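PDB 6PI9: 16S rRNA (guanine(1405)-N(7))-methyltransferase from Klebsiella pneumoniae, which probably methylates the N7 position of guanine 1405 in 16S rRNA, using S-adenosyl-L-methionine as methyl donor, and so confers resistance to aminoglycosides. Local coordinates for residues L181-L186 with V210-T215; G57-A62 with S88-T93. All coordinates share one frame; numbering follows the deposited sequence.

Contact 1: residues L181-L186 with V210-T215; sequences LLMKLL and VVTFPT. With SAH (S-adenosyl-L-homocysteine), chain B.
Leu182 and its partners Val210 and Thr212 supply the regular backbone bonds that join two parallel strands. Leu182 N donates to Val210 O at 2.7 Å, almost straight at 177°, and Leu182 O takes the N-H of Thr212. Further along, Lys184 N meets two acceptors of one residue, Thr212 O at 3.0 Å and Thr212 OG1 at 2.9 Å, both through bent bonds, the carbonyl being approached from above its plane. With chi1 at 78°, OG1 sits between the backbone N and the carbonyl carbon of Thr212, a rotation that brings it to this amide; Glu252 is its further partner. A water molecule links both segments, donating to Leu182 O and Thr212 O while accepting from Leu186 N.

These are neighbouring central strands, 179-183 and 208-214, of the Rossmann-like methyltransferase sheet, and Met183 and Lys184 line the cofactor pocket: Met183 O accepts from the amino N of S-adenosyl-L-homocysteine at 2.9 Å. Lys184 runs extended past Thr212 and Pro214, its CG 4.2 Å from Pro214 CD, to a salt bridge with Glu95.

Apolar contacts occupy both faces of the sheet. On one, Leu181 and Val210 point the same way, side by side, with Leu181 CD2 3.7 Å from Val210 CB, and helix 100-111 packs over them. On the other, Leu186 crosses Val211 at about a right angle, CD1 reaching Val211 CG1 at 3.6 Å, while Leu186 CB approaches Phe213 CE1 obliquely.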
loop_
_atom_site.group_PDB
_atom_site.type_symbol
_atom_site.label_atom_id
_atom_site.label_comp_id
_atom_site.label_asym_id
_atom_site.label_seq_id
_atom_site.Cartn_x
_atom_site.Cartn_y
_atom_site.Cartn_z
ATOM N N LEU A 181 14.635 10.087 13.037
ATOM C CA LEU A 181 13.978 10.063 11.742
ATOM C C LEU A 181 12.655 9.371 11.964
ATOM O O LEU A 181 12.619 8.317 12.603
ATOM C CB LEU A 181 14.805 9.287 10.713
ATOM C CG LEU A 181 16.301 9.629 10.671
ATOM C CD1 LEU A 181 17.018 8.785 9.610
ATOM C CD2 LEU A 181 16.519 11.143 10.345
ATOM N N LEU A 182 11.565 10.012 11.510
ATOM C CA LEU A 182 10.212 9.453 11.539
ATOM C C LEU A 182 9.712 9.550 10.113
ATOM O O LEU A 182 8.925 10.466 9.770
ATOM C CB LEU A 182 9.307 10.238 12.494
ATOM C CG LEU A 182 9.736 10.083 13.975
ATOM C CD1 LEU A 182 10.809 11.135 14.285
ATOM C CD2 LEU A 182 8.517 10.342 14.898
ATOM N N MET A 183 10.185 8.639 9.256
ATOM C CA MET A 183 9.985 8.794 7.819
ATOM C C MET A 183 8.835 7.881 7.384
ATOM O O MET A 183 8.878 6.662 7.641
ATOM C CB MET A 183 11.306 8.483 7.103
ATOM C CG MET A 183 12.378 9.541 7.426
ATOM S SD MET A 183 14.053 8.934 6.992
ATOM C CE MET A 183 13.845 8.556 5.248
ATOM N N LYS A 184 7.813 8.475 6.738
ATOM C CA LYS A 184 6.640 7.749 6.241
ATOM C C LYS A 184 6.025 6.898 7.333
ATOM O O LYS A 184 5.628 5.730 7.126
ATOM C CB LYS A 184 7.040 6.897 5.036
ATOM C CG LYS A 184 7.451 7.815 3.865
ATOM C CD LYS A 184 8.058 6.908 2.710
ATOM C CE LYS A 184 8.461 7.779 1.477
ATOM N NZ LYS A 184 9.250 6.877 0.517
ATOM N N LEU A 185 5.975 7.468 8.505
ATOM C CA LEU A 185 5.600 6.733 9.704
ATOM C C LEU A 185 4.371 7.295 10.396
ATOM O O LEU A 185 3.515 6.534 10.827
ATOM C CB LEU A 185 6.781 6.771 10.695
ATOM C CG LEU A 185 6.397 6.351 12.123
ATOM C CD1 LEU A 185 5.955 4.884 12.140
ATOM C CD2 LEU A 185 7.633 6.524 13.012
ATOM N N LEU A 186 4.259 8.619 10.543
ATOM C CA LEU A 186 3.197 9.121 11.418
ATOM C C LEU A 186 1.793 8.742 10.937
ATOM O O LEU A 186 0.944 8.467 11.806
ATOM C CB LEU A 186 3.324 10.656 11.578
ATOM C CG LEU A 186 4.573 11.102 12.366
ATOM C CD1 LEU A 186 4.498 12.631 12.719
ATOM C CD2 LEU A 186 4.788 10.269 13.638
ATOM N N VAL A 210 13.469 14.469 11.814
ATOM C CA VAL A 210 13.135 14.512 10.384
ATOM C C VAL A 210 11.856 13.741 10.233
ATOM O O VAL A 210 11.831 12.538 10.509
ATOM C CB VAL A 210 14.243 13.890 9.518
ATOM C CG1 VAL A 210 13.832 13.920 8.023
ATOM C CG2 VAL A 210 15.553 14.645 9.757
ATOM N N VAL A 211 10.781 14.408 9.813
ATOM C CA VAL A 211 9.453 13.777 9.754
ATOM C C VAL A 211 8.995 13.843 8.315
ATOM O O VAL A 211 9.059 14.918 7.708
ATOM C CB VAL A 211 8.438 14.513 10.657
ATOM C CG1 VAL A 211 6.999 13.913 10.502
ATOM C CG2 VAL A 211 8.928 14.561 12.141
ATOM N N THR A 212 8.623 12.707 7.722
ATOM C CA THR A 212 8.255 12.762 6.316
ATOM C C THR A 212 6.930 12.069 6.038
ATOM O O THR A 212 6.478 11.183 6.771
ATOM C CB THR A 212 9.300 12.149 5.391
ATOM O OG1 THR A 212 9.179 10.723 5.456
ATOM C CG2 THR A 212 10.690 12.608 5.800
ATOM N N PHE A 213 6.343 12.444 4.890
ATOM C CA PHE A 213 5.052 11.867 4.501
ATOM C C PHE A 213 5.101 11.504 3.023
ATOM O O PHE A 213 5.729 12.204 2.239
ATOM C CB PHE A 213 3.899 12.895 4.682
ATOM C CG PHE A 213 3.731 13.343 6.104
ATOM C CD1 PHE A 213 2.855 12.660 6.948
ATOM C CD2 PHE A 213 4.455 14.443 6.604
ATOM C CE1 PHE A 213 2.698 13.077 8.297
ATOM C CE2 PHE A 213 4.320 14.864 7.953
ATOM C CZ PHE A 213 3.424 14.174 8.808
ATOM N N PRO A 214 4.434 10.438 2.624
ATOM C CA PRO A 214 4.365 10.142 1.192
ATOM C C PRO A 214 3.391 11.094 0.514
ATOM O O PRO A 214 2.331 11.419 1.053
ATOM C CB PRO A 214 3.862 8.696 1.148
ATOM C CG PRO A 214 3.028 8.566 2.467
ATOM C CD PRO A 214 3.664 9.507 3.476
ATOM N N THR A 215 3.767 11.584 -0.639
ATOM C CA THR A 215 2.834 12.337 -1.467
ATOM C C THR A 215 2.432 11.353 -2.552
ATOM O O THR A 215 3.192 11.101 -3.492
ATOM C CB THR A 215 3.455 13.606 -2.042
ATOM O OG1 THR A 215 4.256 13.253 -3.179
ATOM C CG2 THR A 215 4.319 14.333 -1.000
HETATM N N SAH B . 10.989 4.745 7.659
HETATM C CA SAH B . 11.256 3.745 6.601
HETATM C CB SAH B . 10.092 2.778 6.470
HETATM C CG SAH B . 8.676 3.391 6.265
HETATM S SD SAH B . 7.444 2.075 5.836
HETATM C C SAH B . 11.511 4.435 5.248
HETATM O O SAH B . 11.020 5.572 5.091
HETATM O OXT SAH B . 12.137 3.872 4.327
HETATM C "C5'" SAH B . 6.602 1.958 7.473
HETATM C "C4'" SAH B . 7.371 1.081 8.504
HETATM O "O4'" SAH B . 6.760 1.216 9.806
HETATM C "C3'" SAH B . 7.491 -0.444 8.218
HETATM O "O3'" SAH B . 8.875 -0.849 8.204
HETATM C "C2'" SAH B . 6.768 -1.125 9.380
HETATM O "O2'" SAH B . 7.466 -2.318 9.747
HETATM C "C1'" SAH B . 6.924 -0.052 10.467
HETATM N N9 SAH B . 5.879 -0.063 11.473
HETATM C C8 SAH B . 4.524 -0.020 11.262
HETATM N N7 SAH B . 3.915 0.082 12.481
HETATM C C5 SAH B . 4.890 0.038 13.444
HETATM C C6 SAH B . 4.872 0.046 14.821
HETATM N N6 SAH B . 3.754 0.038 15.517
HETATM N N1 SAH B . 6.084 0.079 15.490
HETATM C C2 SAH B . 7.261 0.005 14.825
HETATM N N3 SAH B . 7.308 -0.021 13.456
HETATM C C4 SAH B . 6.108 -0.002 12.810
HETATM O O HOH W 1 6.252 10.346 9.429
#

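Contact 2: residues G57-A62 with S88-T93; sequences GAFMTA and SLHAST. With SAH (S-adenosyl-L-homocysteine), chain B.
Phe59 presents one face of its ring to S-adenosyl-L-homocysteine, whose SD lies 3.7 Å above the plane, over the centre. Ala91 CB sits at the ring's edge, near its plane, 4.0 Å from Phe59 CD2. The imidazole of His90 has Phe59 CB over one face, with His90 CE1 only 3.3 Å from that carbon, and Phe59 O on the same side, toward the rim. At the edge of the same imidazole come the ligand's O3' and, in plane, Ser92 CA. The two rings are nearly parallel, at 8°, yet slid so far apart that they barely overlap; the methylene of Phe59, rather than its ring, covers the histidine. Met60 brings its sulfur to the imidazole edge, 5.2 Å from SD to the ring centroid of His90, and its CB approaches obliquely.

One backbone bond ties the segments: Ala91 N donates to Phe59 O at 2.8 Å, somewhat tilted from the carbonyl plane. The site of attachment is the start of helix 91-96, where His90 is the N-cap. CG anti to the backbone N (chi1 -170°) sets the ring beside the helix start, and its turn about CB-CG points ND1 at Ser92 N, 3.1 Å away; this capping bond helps fix the ring's rotation. Residues 57-62 connect helices 41-57 and 63-75, so the contact docks an interhelical loop on the cofactor site: Phe59, His90 and Ser92 line the S-adenosyl-L-homocysteine pocket, and 90-93 are predicted to bind S-adenosyl-L-methionine.

Met60 CG packs 3.4 Å from Leu89 O. Beyond the segments, Leu124 and Cys146 touch both Met60 and His90, whereas His53 of the second subunit packs on Ala91.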
loop_
_atom_site.group_PDB
_atom_site.type_symbol
_atom_site.label_atom_id
_atom_site.label_comp_id
_atom_site.label_asym_id
_atom_site.label_seq_id
_atom_site.Cartn_x
_atom_site.Cartn_y
_atom_site.Cartn_z
ATOM N N GLY A 57 3.436 -5.575 6.245
ATOM C CA GLY A 57 3.693 -6.570 5.201
ATOM C C GLY A 57 3.792 -6.019 3.781
ATOM O O GLY A 57 4.502 -6.580 2.940
ATOM N N ALA A 58 3.069 -4.941 3.477
ATOM C CA ALA A 58 2.979 -4.514 2.081
ATOM C C ALA A 58 4.288 -3.939 1.561
ATOM O O ALA A 58 4.489 -3.890 0.341
ATOM C CB ALA A 58 1.862 -3.483 1.899
ATOM N N PHE A 59 5.188 -3.522 2.454
ATOM C CA PHE A 59 6.404 -2.869 1.999
ATOM C C PHE A 59 7.444 -3.860 1.499
ATOM O O PHE A 59 8.224 -3.526 0.597
ATOM C CB PHE A 59 6.961 -2.014 3.123
ATOM C CG PHE A 59 5.970 -1.053 3.653
ATOM C CD1 PHE A 59 5.356 -1.281 4.877
ATOM C CD2 PHE A 59 5.608 0.058 2.904
ATOM C CE1 PHE A 59 4.413 -0.402 5.362
ATOM C CE2 PHE A 59 4.678 0.941 3.380
ATOM C CZ PHE A 59 4.076 0.716 4.617
ATOM N N MET A 60 7.453 -5.081 2.034
ATOM C CA MET A 60 8.452 -6.061 1.628
ATOM C C MET A 60 7.880 -7.467 1.774
ATOM O O MET A 60 7.381 -7.822 2.845
ATOM C CB MET A 60 9.730 -5.893 2.469
ATOM C CG MET A 60 10.975 -6.533 1.870
ATOM S SD MET A 60 12.485 -6.165 2.796
ATOM C CE MET A 60 12.095 -6.906 4.376
ATOM N N THR A 61 7.960 -8.263 0.707
ATOM C CA THR A 61 7.466 -9.638 0.762
ATOM C C THR A 61 8.477 -10.565 1.453
ATOM O O THR A 61 9.606 -10.182 1.765
ATOM C CB THR A 61 7.140 -10.167 -0.643
ATOM O OG1 THR A 61 8.351 -10.382 -1.387
ATOM C CG2 THR A 61 6.221 -9.189 -1.398
ATOM N N ALA A 62 8.048 -11.814 1.666
ATOM C CA ALA A 62 8.847 -12.794 2.404
ATOM C C ALA A 62 10.079 -13.236 1.620
ATOM O O ALA A 62 11.182 -13.309 2.172
ATOM C CB ALA A 62 7.983 -14.003 2.761
ATOM N N SER A 88 16.064 -1.499 -3.408
ATOM C CA SER A 88 14.878 -1.449 -4.258
ATOM C C SER A 88 13.809 -2.460 -3.846
ATOM O O SER A 88 12.708 -2.417 -4.405
ATOM C CB SER A 88 15.252 -1.685 -5.733
ATOM O OG SER A 88 16.018 -2.867 -5.905
ATOM N N LEU A 89 14.089 -3.364 -2.908
ATOM C CA LEU A 89 13.162 -4.439 -2.563
ATOM C C LEU A 89 12.260 -4.119 -1.372
ATOM O O LEU A 89 11.335 -4.897 -1.091
ATOM C CB LEU A 89 13.936 -5.735 -2.295
ATOM C CG LEU A 89 14.100 -6.638 -3.520
ATOM C CD1 LEU A 89 14.663 -5.918 -4.762
ATOM C CD2 LEU A 89 14.971 -7.822 -3.157
ATOM N N HIS A 90 12.487 -2.999 -0.683
ATOM C CA HIS A 90 11.542 -2.469 0.289
ATOM C C HIS A 90 10.870 -1.232 -0.311
ATOM O O HIS A 90 11.564 -0.319 -0.763
ATOM C CB HIS A 90 12.242 -2.098 1.596
ATOM C CG HIS A 90 11.297 -1.779 2.706
ATOM N ND1 HIS A 90 10.628 -0.573 2.780
ATOM C CD2 HIS A 90 10.932 -2.485 3.806
ATOM C CE1 HIS A 90 9.862 -0.562 3.859
ATOM N NE2 HIS A 90 10.031 -1.708 4.502
ATOM N N ALA A 91 9.532 -1.211 -0.296
ATOM C CA ALA A 91 8.771 -0.178 -1.000
ATOM C C ALA A 91 9.209 1.233 -0.607
ATOM O O ALA A 91 9.338 2.112 -1.468
ATOM C CB ALA A 91 7.277 -0.363 -0.728
ATOM N N SER A 92 9.459 1.472 0.691
ATOM C CA SER A 92 9.806 2.830 1.131
ATOM C C SER A 92 11.205 3.258 0.678
ATOM O O SER A 92 11.430 4.448 0.376
ATOM C CB SER A 92 9.692 2.928 2.659
ATOM O OG SER A 92 8.397 2.527 3.103
ATOM N N THR A 93 12.173 2.326 0.622
ATOM C CA THR A 93 13.500 2.735 0.157
ATOM C C THR A 93 13.543 2.880 -1.361
ATOM O O THR A 93 14.154 3.827 -1.883
ATOM C CB THR A 93 14.589 1.765 0.628
ATOM O OG1 THR A 93 14.088 0.423 0.605
ATOM C CG2 THR A 93 15.078 2.157 2.043
HETATM N N SAH B . 10.989 4.745 7.659
HETATM C CA SAH B . 11.256 3.745 6.601
HETATM C CB SAH B . 10.092 2.778 6.470
HETATM C CG SAH B . 8.676 3.391 6.265
HETATM S SD SAH B . 7.444 2.075 5.836
HETATM C C SAH B . 11.511 4.435 5.248
HETATM O O SAH B . 11.020 5.572 5.091
HETATM O OXT SAH B . 12.137 3.872 4.327
HETATM C "C5'" SAH B . 6.602 1.958 7.473
HETATM C "C4'" SAH B . 7.371 1.081 8.504
HETATM O "O4'" SAH B . 6.760 1.216 9.806
HETATM C "C3'" SAH B . 7.491 -0.444 8.218
HETATM O "O3'" SAH B . 8.875 -0.849 8.204
HETATM C "C2'" SAH B . 6.768 -1.125 9.380
HETATM O "O2'" SAH B . 7.466 -2.318 9.747
HETATM C "C1'" SAH B . 6.924 -0.052 10.467
HETATM N N9 SAH B . 5.879 -0.063 11.473
HETATM C C8 SAH B . 4.524 -0.020 11.262
HETATM N N7 SAH B . 3.915 0.082 12.481
HETATM C C5 SAH B . 4.890 0.038 13.444
HETATM C C6 SAH B . 4.872 0.046 14.821
HETATM N N6 SAH B . 3.754 0.038 15.517
HETATM N N1 SAH B . 6.084 0.079 15.490
HETATM C C2 SAH B . 7.261 0.005 14.825
HETATM N N3 SAH B . 7.308 -0.021 13.456
HETATM C C4 SAH B . 6.108 -0.002 12.810
#

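Both contacts are largely buried and border the same ligand, but they belong to different parts of the fold. Contact 1 lies within the central sheet, where paired strands give repeated backbone bonds and aliphatic packing, and no other subunit touches it. Contact 2 joins a loop between helices to a helix start, with a single backbone bond across it and an aromatic ring, an imidazole and a methionine sulfur meeting beside that bond; the second subunit also packs on Ala91 and Thr61. Contact 1 holds the ligand by a polar bond, contact 2 by packing. They meet where Lys184 NZ approaches Ser92 O at 3.3 Å, a weak hydrogen bond.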